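Local coordinates for uncharacterized protein VP1736 (Vibrio parahaemolyticus, PDB 3LXQ) that is of unknown function but contains a sulfatase-family domain of the alkaline phosphatase superfamily, an alpha/beta fold built round a central mixed sheet, at residues L56-I64 with M362-L371; F212-L223 with F246-P257. One frame throughout, in Å; residues are numbered along the deposited sequence.

Contact 1: L56-I64 with M362-L371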
loop_
_atom_site.group_PDB
_atom_site.type_symbol
_atom_site.label_atom_id
_atom_site.label_comp_id
_atom_site.label_asym_id
_atom_site.label_seq_id
_atom_site.Cartn_x
_atom_site.Cartn_y
_atom_site.Cartn_z
ATOM N N LEU A 56 6.756 -2.788 -22.877
ATOM C CA LEU A 56 7.444 -1.836 -22.030
ATOM C C LEU A 56 7.048 -2.013 -20.568
ATOM O O LEU A 56 7.877 -1.800 -19.684
ATOM C CB LEU A 56 7.204 -0.397 -22.497
ATOM C CG LEU A 56 7.847 -0.033 -23.841
ATOM C CD1 LEU A 56 7.299 1.299 -24.333
ATOM C CD2 LEU A 56 9.382 -0.002 -23.748
ATOM N N VAL A 57 5.794 -2.409 -20.327
ATOM C CA VAL A 57 5.301 -2.680 -18.968
ATOM C C VAL A 57 6.007 -3.919 -18.397
ATOM O O VAL A 57 6.601 -3.863 -17.312
ATOM C CB VAL A 57 3.736 -2.792 -18.935
ATOM C CG1 VAL A 57 3.229 -3.354 -17.617
ATOM C CG2 VAL A 57 3.094 -1.422 -19.196
ATOM N N ARG A 58 5.978 -5.016 -19.147
ATOM C CA ARG A 58 6.648 -6.245 -18.723
ATOM C C ARG A 58 8.156 -6.065 -18.511
ATOM O O ARG A 58 8.686 -6.452 -17.472
ATOM C CB ARG A 58 6.387 -7.371 -19.722
ATOM C CG ARG A 58 4.978 -7.959 -19.632
ATOM C CD ARG A 58 4.881 -9.228 -20.475
ATOM N NE ARG A 58 4.797 -8.934 -21.903
ATOM C CZ ARG A 58 3.681 -8.997 -22.624
ATOM N NH1 ARG A 58 2.531 -9.357 -22.067
ATOM N NH2 ARG A 58 3.719 -8.692 -23.909
ATOM N N ALA A 59 8.840 -5.473 -19.487
ATOM C CA ALA A 59 10.272 -5.206 -19.350
ATOM C C ALA A 59 10.594 -4.303 -18.145
ATOM O O ALA A 59 11.450 -4.645 -17.319
ATOM C CB ALA A 59 10.854 -4.637 -20.645
ATOM N N SER A 60 9.908 -3.172 -18.028
ATOM C CA SER A 60 10.159 -2.274 -16.914
ATOM C C SER A 60 9.754 -2.866 -15.549
ATOM O O SER A 60 10.269 -2.428 -14.531
ATOM C CB SER A 60 9.504 -0.906 -17.121
ATOM O OG SER A 60 8.092 -1.026 -17.165
ATOM N N SER A 61 8.873 -3.869 -15.542
ATOM C CA SER A 61 8.466 -4.535 -14.298
ATOM C C SER A 61 9.619 -5.292 -13.593
ATOM O O SER A 61 9.713 -5.279 -12.357
ATOM C CB SER A 61 7.274 -5.481 -14.548
ATOM O OG SER A 61 7.688 -6.730 -15.086
ATOM N N THR A 62 10.495 -5.914 -14.390
ATOM C CA THR A 62 11.573 -6.828 -13.931
ATOM C C THR A 62 11.060 -8.218 -13.520
ATOM O O THR A 62 11.836 -9.076 -13.096
ATOM C CB THR A 62 12.522 -6.263 -12.813
ATOM O OG1 THR A 62 11.889 -6.337 -11.526
ATOM C CG2 THR A 62 12.990 -4.814 -13.110
ATOM N N LYS A 63 9.763 -8.442 -13.658
ATOM C CA LYS A 63 9.186 -9.763 -13.404
ATOM C C LYS A 63 9.722 -10.780 -14.421
ATOM O O LYS A 63 10.194 -10.401 -15.479
ATOM C CB LYS A 63 7.658 -9.706 -13.429
ATOM C CG LYS A 63 7.034 -8.658 -12.508
ATOM C CD LYS A 63 7.476 -8.788 -11.053
ATOM C CE LYS A 63 6.565 -9.743 -10.284
ATOM N NZ LYS A 63 6.969 -9.815 -8.859
ATOM N N ILE A 64 9.669 -12.064 -14.079
ATOM C CA ILE A 64 10.196 -13.108 -14.939
ATOM C C ILE A 64 9.185 -14.256 -15.048
ATOM O O ILE A 64 8.222 -14.307 -14.275
ATOM C CB ILE A 64 11.588 -13.600 -14.443
ATOM C CG1 ILE A 64 11.550 -13.993 -12.957
ATOM C CG2 ILE A 64 12.651 -12.501 -14.632
ATOM C CD1 ILE A 64 11.128 -15.440 -12.682
HETATM N N MSE A 362 0.543 -9.605 -11.120
HETATM C CA MSE A 362 1.157 -8.429 -10.479
HETATM C C MSE A 362 2.491 -8.042 -11.116
HETATM O O MSE A 362 3.360 -8.888 -11.317
HETATM C CB MSE A 362 1.360 -8.649 -8.975
HETATM C CG MSE A 362 0.100 -8.977 -8.200
HETATM SE SE MSE A 362 0.385 -8.828 -6.281
HETATM C CE MSE A 362 1.292 -10.526 -5.951
ATOM N N ILE A 363 2.651 -6.756 -11.418
ATOM C CA ILE A 363 3.882 -6.265 -12.005
ATOM C C ILE A 363 4.792 -5.597 -10.963
ATOM O O ILE A 363 5.911 -5.189 -11.275
ATOM C CB ILE A 363 3.629 -5.332 -13.210
ATOM C CG1 ILE A 363 2.915 -4.045 -12.771
ATOM C CG2 ILE A 363 2.836 -6.075 -14.276
ATOM C CD1 ILE A 363 2.855 -2.975 -13.847
ATOM N N GLY A 364 4.311 -5.508 -9.723
ATOM C CA GLY A 364 5.127 -5.026 -8.610
ATOM C C GLY A 364 6.271 -5.974 -8.266
ATOM O O GLY A 364 6.190 -7.180 -8.509
ATOM N N ARG A 365 7.318 -5.417 -7.666
ATOM C CA ARG A 365 8.597 -6.095 -7.469
ATOM C C ARG A 365 8.608 -6.879 -6.158
ATOM O O ARG A 365 8.042 -6.439 -5.151
ATOM C CB ARG A 365 9.731 -5.074 -7.446
ATOM C CG ARG A 365 10.143 -4.520 -8.805
ATOM C CD ARG A 365 9.167 -3.478 -9.380
ATOM N NE ARG A 365 9.692 -2.932 -10.636
ATOM C CZ ARG A 365 10.581 -1.937 -10.710
ATOM N NH1 ARG A 365 11.018 -1.341 -9.604
ATOM N NH2 ARG A 365 11.031 -1.526 -11.902
ATOM N N ASP A 366 9.230 -8.051 -6.197
ATOM C CA ASP A 366 9.541 -8.814 -4.993
ATOM C C ASP A 366 10.855 -8.248 -4.509
ATOM O O ASP A 366 11.922 -8.529 -5.065
ATOM C CB ASP A 366 9.672 -10.298 -5.323
ATOM C CG ASP A 366 10.125 -11.152 -4.128
ATOM O OD1 ASP A 366 10.467 -10.608 -3.052
ATOM O OD2 ASP A 366 10.144 -12.397 -4.276
ATOM N N LEU A 367 10.785 -7.435 -3.472
ATOM C CA LEU A 367 11.963 -6.671 -3.066
ATOM C C LEU A 367 12.863 -7.441 -2.099
ATOM O O LEU A 367 13.852 -6.897 -1.608
ATOM C CB LEU A 367 11.558 -5.304 -2.513
ATOM C CG LEU A 367 10.933 -4.384 -3.571
ATOM C CD1 LEU A 367 10.168 -3.229 -2.941
ATOM C CD2 LEU A 367 11.967 -3.891 -4.596
ATOM N N THR A 368 12.521 -8.704 -1.848
ATOM C CA THR A 368 13.418 -9.602 -1.132
ATOM C C THR A 368 14.572 -9.993 -2.059
ATOM O O THR A 368 15.583 -10.530 -1.611
ATOM C CB THR A 368 12.729 -10.901 -0.640
ATOM O OG1 THR A 368 12.297 -11.674 -1.765
ATOM C CG2 THR A 368 11.553 -10.606 0.297
ATOM N N LYS A 369 14.397 -9.703 -3.347
ATOM C CA LYS A 369 15.361 -10.032 -4.379
ATOM C C LYS A 369 16.009 -8.760 -4.913
ATOM O O LYS A 369 15.432 -7.672 -4.773
ATOM C CB LYS A 369 14.679 -10.823 -5.504
ATOM C CG LYS A 369 14.144 -12.169 -5.009
ATOM C CD LYS A 369 13.308 -12.882 -6.045
ATOM C CE LYS A 369 13.010 -14.292 -5.560
ATOM N NZ LYS A 369 11.858 -14.883 -6.273
ATOM N N PRO A 370 17.204 -8.899 -5.535
ATOM C CA PRO A 370 17.963 -7.753 -6.027
ATOM C C PRO A 370 17.197 -6.941 -7.043
ATOM O O PRO A 370 16.394 -7.465 -7.807
ATOM C CB PRO A 370 19.187 -8.401 -6.702
ATOM C CG PRO A 370 19.348 -9.703 -6.020
ATOM C CD PRO A 370 17.932 -10.164 -5.782
ATOM N N LEU A 371 17.462 -5.651 -7.039
ATOM C CA LEU A 371 16.859 -4.761 -7.974
ATOM C C LEU A 371 17.948 -3.763 -8.300
ATOM O O LEU A 371 18.476 -3.097 -7.398
ATOM C CB LEU A 371 15.653 -4.063 -7.332
ATOM C CG LEU A 371 14.891 -3.076 -8.224
ATOM C CD1 LEU A 371 14.036 -3.799 -9.250
ATOM C CD2 LEU A 371 14.054 -2.092 -7.388
HETATM O O HOH W 1 10.370 -9.311 -8.830
#
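Arg365 reaches two successive carbonyls at the last turn of helix 50-61, taking the place of the amides that the helix has run out of. NH2 donates to Ser60 O at 2.9 Å. This bond is straight, 166° at the hydrogen. The acceptor lies in the guanidinium plane, and the donor approaches nearly in line with the carbonyl. NE donates to Ser61 O, also at 2.9 Å, but comes from above the carbonyl plane and is more bent (130°). The bend at chi2 (76°) turns the arginine chain back toward the helix end. NH2 is also bonded to Asp375 O, outside the two segments, which further fixes the group. Leu371 CD1 lies 3.9 Å above one guanidinium face, near its rim. Ser61 O has a second donor, Thr62 OG1, which meets it in the carbonyl plane.

Lys63 makes the return bond. Its chain, bent at chi2 and chi3, runs beside the backbone of 362-364 and puts NZ 2.8 Å from Gly364 O, in the carbonyl plane. A water bound by Asp366 N lies near the same amine and bonds it weakly. Apolar packing is modest: Val57 CG1 meets Ile363 CD1 at 3.8 Å, the two side chains crossing at about a right angle. Ser61 CB packs 3.9 Å from Ile363 CB. Val57 and Ser60 also touch helix 422-441. Thr62, with positive phi, ends the helix, and Ser61 OG accepts from Lys63 N. The arrangement is a helix C-terminus closed by an ST turn, with its last carbonyls bonded by an arginine from a distant loop.

Contact 2: F212-L223 with F246-P257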
loop_
_atom_site.group_PDB
_atom_site.type_symbol
_atom_site.label_atom_id
_atom_site.label_comp_id
_atom_site.label_asym_id
_atom_site.label_seq_id
_atom_site.Cartn_x
_atom_site.Cartn_y
_atom_site.Cartn_z
ATOM N N PHE A 212 -13.230 4.341 23.427
ATOM C CA PHE A 212 -13.599 5.602 22.763
ATOM C C PHE A 212 -14.199 5.376 21.378
ATOM O O PHE A 212 -13.695 4.567 20.596
ATOM C CB PHE A 212 -12.364 6.501 22.622
ATOM C CG PHE A 212 -12.666 7.893 22.119
ATOM C CD1 PHE A 212 -12.944 8.924 23.015
ATOM C CD2 PHE A 212 -12.647 8.179 20.756
ATOM C CE1 PHE A 212 -13.209 10.212 22.565
ATOM C CE2 PHE A 212 -12.916 9.464 20.293
ATOM C CZ PHE A 212 -13.199 10.483 21.203
ATOM N N VAL A 213 -15.265 6.112 21.076
ATOM C CA VAL A 213 -15.911 6.054 19.759
ATOM C C VAL A 213 -16.065 7.468 19.197
ATOM O O VAL A 213 -16.576 8.355 19.886
ATOM C CB VAL A 213 -17.301 5.359 19.833
ATOM C CG1 VAL A 213 -17.953 5.272 18.452
ATOM C CG2 VAL A 213 -17.188 3.971 20.459
ATOM N N GLY A 214 -15.608 7.659 17.956
ATOM C CA GLY A 214 -15.744 8.927 17.228
ATOM C C GLY A 214 -16.595 8.786 15.976
ATOM O O GLY A 214 -17.214 7.750 15.753
ATOM N N SER A 215 -16.630 9.836 15.156
ATOM C CA SER A 215 -17.464 9.880 13.939
ATOM C C SER A 215 -17.086 8.805 12.925
ATOM O O SER A 215 -17.905 8.371 12.111
ATOM C CB SER A 215 -17.317 11.239 13.264
ATOM O OG SER A 215 -17.538 12.280 14.183
ATOM N N TRP A 216 -15.833 8.385 12.977
ATOM C CA TRP A 216 -15.320 7.424 12.023
ATOM C C TRP A 216 -15.293 6.014 12.617
ATOM O O TRP A 216 -14.893 5.058 11.951
ATOM C CB TRP A 216 -13.958 7.905 11.523
ATOM C CG TRP A 216 -14.110 9.234 10.819
ATOM C CD1 TRP A 216 -14.069 10.485 11.389
ATOM C CD2 TRP A 216 -14.383 9.441 9.425
ATOM N NE1 TRP A 216 -14.280 11.450 10.429
ATOM C CE2 TRP A 216 -14.470 10.838 9.217
ATOM C CE3 TRP A 216 -14.541 8.581 8.330
ATOM C CZ2 TRP A 216 -14.714 11.400 7.946
ATOM C CZ3 TRP A 216 -14.778 9.137 7.064
ATOM C CH2 TRP A 216 -14.867 10.538 6.891
ATOM N N GLY A 217 -15.742 5.902 13.872
ATOM C CA GLY A 217 -15.837 4.616 14.576
ATOM C C GLY A 217 -14.987 4.561 15.834
ATOM O O GLY A 217 -14.670 5.593 16.426
ATOM N N VAL A 218 -14.596 3.353 16.235
ATOM C CA VAL A 218 -13.738 3.168 17.430
ATOM C C VAL A 218 -12.325 3.727 17.212
ATOM O O VAL A 218 -11.811 3.740 16.073
ATOM C CB VAL A 218 -13.656 1.686 17.875
ATOM C CG1 VAL A 218 -15.044 1.095 18.061
ATOM C CG2 VAL A 218 -12.858 0.859 16.889
ATOM N N SER A 219 -11.706 4.199 18.295
ATOM C CA SER A 219 -10.332 4.714 18.238
ATOM C C SER A 219 -9.363 3.624 17.763
ATOM O O SER A 219 -9.723 2.442 17.730
ATOM C CB SER A 219 -9.898 5.269 19.596
ATOM O OG SER A 219 -9.725 4.223 20.552
ATOM N N ASP A 220 -8.154 4.027 17.369
ATOM C CA ASP A 220 -7.175 3.078 16.858
ATOM C C ASP A 220 -6.663 2.122 17.945
ATOM O O ASP A 220 -6.364 0.979 17.641
ATOM C CB ASP A 220 -6.034 3.800 16.135
ATOM C CG ASP A 220 -6.497 4.503 14.856
ATOM O OD1 ASP A 220 -7.551 4.112 14.285
ATOM O OD2 ASP A 220 -5.804 5.463 14.426
ATOM N N GLU A 221 -6.603 2.558 19.206
ATOM C CA GLU A 221 -6.257 1.614 20.298
ATOM C C GLU A 221 -7.283 0.478 20.412
ATOM O O GLU A 221 -6.898 -0.674 20.545
ATOM C CB GLU A 221 -6.015 2.303 21.658
ATOM C CG GLU A 221 -5.689 1.312 22.799
ATOM C CD GLU A 221 -5.119 1.953 24.071
ATOM O OE1 GLU A 221 -5.305 3.166 24.296
ATOM O OE2 GLU A 221 -4.488 1.230 24.866
ATOM N N ASP A 222 -8.579 0.800 20.319
ATOM C CA ASP A 222 -9.628 -0.235 20.318
ATOM C C ASP A 222 -9.513 -1.146 19.102
ATOM O O ASP A 222 -9.679 -2.365 19.208
ATOM C CB ASP A 222 -11.035 0.373 20.417
ATOM C CG ASP A 222 -11.247 1.154 21.710
ATOM O OD1 ASP A 222 -11.062 0.583 22.816
ATOM O OD2 ASP A 222 -11.584 2.351 21.606
ATOM N N LEU A 223 -9.221 -0.550 17.946
ATOM C CA LEU A 223 -8.950 -1.314 16.725
ATOM C C LEU A 223 -7.825 -2.323 16.948
ATOM O O LEU A 223 -7.944 -3.494 16.592
ATOM C CB LEU A 223 -8.544 -0.380 15.585
ATOM C CG LEU A 223 -8.136 -1.014 14.249
ATOM C CD1 LEU A 223 -9.335 -1.579 13.498
ATOM C CD2 LEU A 223 -7.418 0.021 13.402
ATOM N N PHE A 246 -7.094 -1.539 9.202
ATOM C CA PHE A 246 -7.072 -0.187 8.640
ATOM C C PHE A 246 -7.487 0.835 9.682
ATOM O O PHE A 246 -8.599 0.771 10.195
ATOM C CB PHE A 246 -7.990 -0.145 7.410
ATOM C CG PHE A 246 -7.919 1.142 6.601
ATOM C CD1 PHE A 246 -6.773 1.936 6.591
ATOM C CD2 PHE A 246 -9.006 1.530 5.819
ATOM C CE1 PHE A 246 -6.710 3.116 5.825
ATOM C CE2 PHE A 246 -8.960 2.711 5.039
ATOM C CZ PHE A 246 -7.805 3.496 5.045
ATOM N N THR A 247 -6.593 1.771 9.992
ATOM C CA THR A 247 -6.875 2.815 10.994
ATOM C C THR A 247 -7.935 3.807 10.509
ATOM O O THR A 247 -8.155 3.932 9.301
ATOM C CB THR A 247 -5.593 3.586 11.461
ATOM O OG1 THR A 247 -5.039 4.361 10.384
ATOM C CG2 THR A 247 -4.546 2.618 12.022
ATOM N N SER A 248 -8.558 4.502 11.471
ATOM C CA SER A 248 -9.678 5.438 11.250
ATOM C C SER A 248 -9.598 6.730 12.064
ATOM O O SER A 248 -10.253 7.723 11.713
ATOM C CB SER A 248 -11.006 4.772 11.623
ATOM O OG SER A 248 -11.406 3.858 10.621
ATOM N N SER A 249 -8.835 6.733 13.156
ATOM C CA SER A 249 -8.818 7.926 14.029
ATOM C C SER A 249 -8.403 9.198 13.312
ATOM O O SER A 249 -8.970 10.259 13.557
ATOM C CB SER A 249 -7.935 7.737 15.271
ATOM O OG SER A 249 -8.557 6.878 16.195
ATOM N N ASN A 250 -7.394 9.085 12.453
ATOM C CA ASN A 250 -6.873 10.229 11.717
ATOM C C ASN A 250 -7.782 10.677 10.562
ATOM O O ASN A 250 -7.453 10.493 9.382
ATOM C CB ASN A 250 -5.448 9.932 11.240
ATOM C CG ASN A 250 -4.776 11.134 10.636
ATOM O OD1 ASN A 250 -5.152 12.269 10.907
ATOM N ND2 ASN A 250 -3.784 10.892 9.793
ATOM N N HIS A 251 -8.934 11.247 10.928
ATOM C CA HIS A 251 -9.894 11.872 10.018
ATOM C C HIS A 251 -10.481 13.063 10.748
ATOM O O HIS A 251 -10.740 12.982 11.957
ATOM C CB HIS A 251 -11.097 10.970 9.758
ATOM C CG HIS A 251 -10.902 9.941 8.694
ATOM N ND1 HIS A 251 -10.621 8.623 8.986
ATOM C CD2 HIS A 251 -11.004 10.020 7.347
ATOM C CE1 HIS A 251 -10.531 7.938 7.859
ATOM N NE2 HIS A 251 -10.755 8.762 6.849
ATOM N N SER A 252 -10.722 14.150 10.020
ATOM C CA SER A 252 -11.447 15.301 10.560
ATOM C C SER A 252 -12.805 14.797 11.040
ATOM O O SER A 252 -13.451 14.004 10.337
ATOM C CB SER A 252 -11.631 16.376 9.484
ATOM O OG SER A 252 -12.434 17.444 9.961
ATOM N N PRO A 253 -13.260 15.257 12.217
ATOM C CA PRO A 253 -12.736 16.353 13.051
ATOM C C PRO A 253 -11.651 15.989 14.078
ATOM O O PRO A 253 -11.307 16.831 14.901
ATOM C CB PRO A 253 -13.985 16.838 13.774
ATOM C CG PRO A 253 -14.780 15.576 13.976
ATOM C CD PRO A 253 -14.483 14.673 12.801
ATOM N N TYR A 254 -11.124 14.761 14.020
ATOM C CA TYR A 254 -9.941 14.324 14.807
ATOM C C TYR A 254 -10.238 14.004 16.280
ATOM O O TYR A 254 -9.523 14.441 17.192
ATOM C CB TYR A 254 -8.756 15.302 14.671
ATOM C CG TYR A 254 -8.416 15.647 13.242
ATOM C CD1 TYR A 254 -7.834 14.704 12.394
ATOM C CD2 TYR A 254 -8.680 16.920 12.731
ATOM C CE1 TYR A 254 -7.530 15.016 11.082
ATOM C CE2 TYR A 254 -8.383 17.238 11.415
ATOM C CZ TYR A 254 -7.807 16.277 10.598
ATOM O OH TYR A 254 -7.503 16.581 9.291
ATOM N N GLU A 255 -11.297 13.230 16.497
ATOM C CA GLU A 255 -11.685 12.789 17.835
ATOM C C GLU A 255 -10.769 11.652 18.243
ATOM O O GLU A 255 -10.557 10.722 17.457
ATOM C CB GLU A 255 -13.135 12.285 17.852
ATOM C CG GLU A 255 -14.203 13.270 17.380
ATOM C CD GLU A 255 -15.473 12.561 16.920
ATOM O OE1 GLU A 255 -16.446 12.485 17.707
ATOM O OE2 GLU A 255 -15.507 12.069 15.776
ATOM N N TYR A 256 -10.234 11.740 19.466
ATOM C CA TYR A 256 -9.413 10.698 20.085
ATOM C C TYR A 256 -9.358 10.945 21.611
ATOM O O TYR A 256 -9.498 12.096 22.056
ATOM C CB TYR A 256 -7.986 10.663 19.483
ATOM C CG TYR A 256 -7.169 11.878 19.825
ATOM C CD1 TYR A 256 -6.336 11.882 20.946
ATOM C CD2 TYR A 256 -7.255 13.043 19.056
ATOM C CE1 TYR A 256 -5.600 13.006 21.296
ATOM C CE2 TYR A 256 -6.515 14.179 19.394
ATOM C CZ TYR A 256 -5.688 14.149 20.522
ATOM O OH TYR A 256 -4.958 15.261 20.888
ATOM N N PRO A 257 -9.147 9.874 22.408
ATOM C CA PRO A 257 -9.008 9.957 23.874
ATOM C C PRO A 257 -8.026 11.028 24.390
ATOM O O PRO A 257 -7.021 11.328 23.736
ATOM C CB PRO A 257 -8.496 8.565 24.244
ATOM C CG PRO A 257 -9.079 7.670 23.221
ATOM C CD PRO A 257 -9.174 8.470 21.946
HETATM O O HOH W 2 -5.654 7.105 12.353
#
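Asp220 OD1 accepts two backbone amides in a row. Ser248 N meets its syn lone pair at 3.0 Å in a straight bond (179°). Ser249 N, at 3.1 Å, comes in on the syn side but tilted from the carboxylate plane. In return Ser249 OG weakly accepts from Asp220 N, in the first turn of helix 220-234. The other oxygen, OD2, takes a bond from a water that also accepts from Asn250 N, and it is bonded to Ser278 as well.

Glu255 OE2 is gripped in a similar way. Ser215 N and Ser215 OG both donate to it at 2.6 Å, from opposite faces of the carboxylate plane.

Trp216 stacks face to face on His251. The planes are 12° apart, with the centroids of the six-membered ring and the imidazole 4.0 Å apart. His251 CB sits over the five-membered ring in a CH-pi contact. The indole NE1 donates to Ser252 O, at the indole edge and a little tilted from its plane; the donor stands above the carbonyl plane. His251 ND1 donates to Ser248 O in the imidazole plane, so the rotation of the histidine ring is fixed. Farther along, Pro257 CD lies over one face of Phe212, 3.8 Å from the centroid.

Asp220 OD1 and Glu255 OE2 each accept two bonds from the partner segment. Their negative charge is therefore probably well stabilised. The hairpin with its helix start and the loop 246-257 are held by directional bonds as well as by stacked rings.

The two contacts lie on opposite sides of the chain's centre, their centres about 37 Å apart, and do not touch. Contact 1 is buried and joins elements far apart in sequence: a helix end near the start of the model and a loop after strand 358-360. Contact 2 is only partly buried. It joins neighbouring parts of the sulfatase-family region, a small hairpin with the helix start after it and the loop that follows strand 241-246. The main polar chemistry differs in direction. In contact 1 cationic side chains donate to backbone carbonyls; in contact 2 it is mainly carboxylates that accept, mostly from backbone amides. Aromatic rings pack only across contact 2.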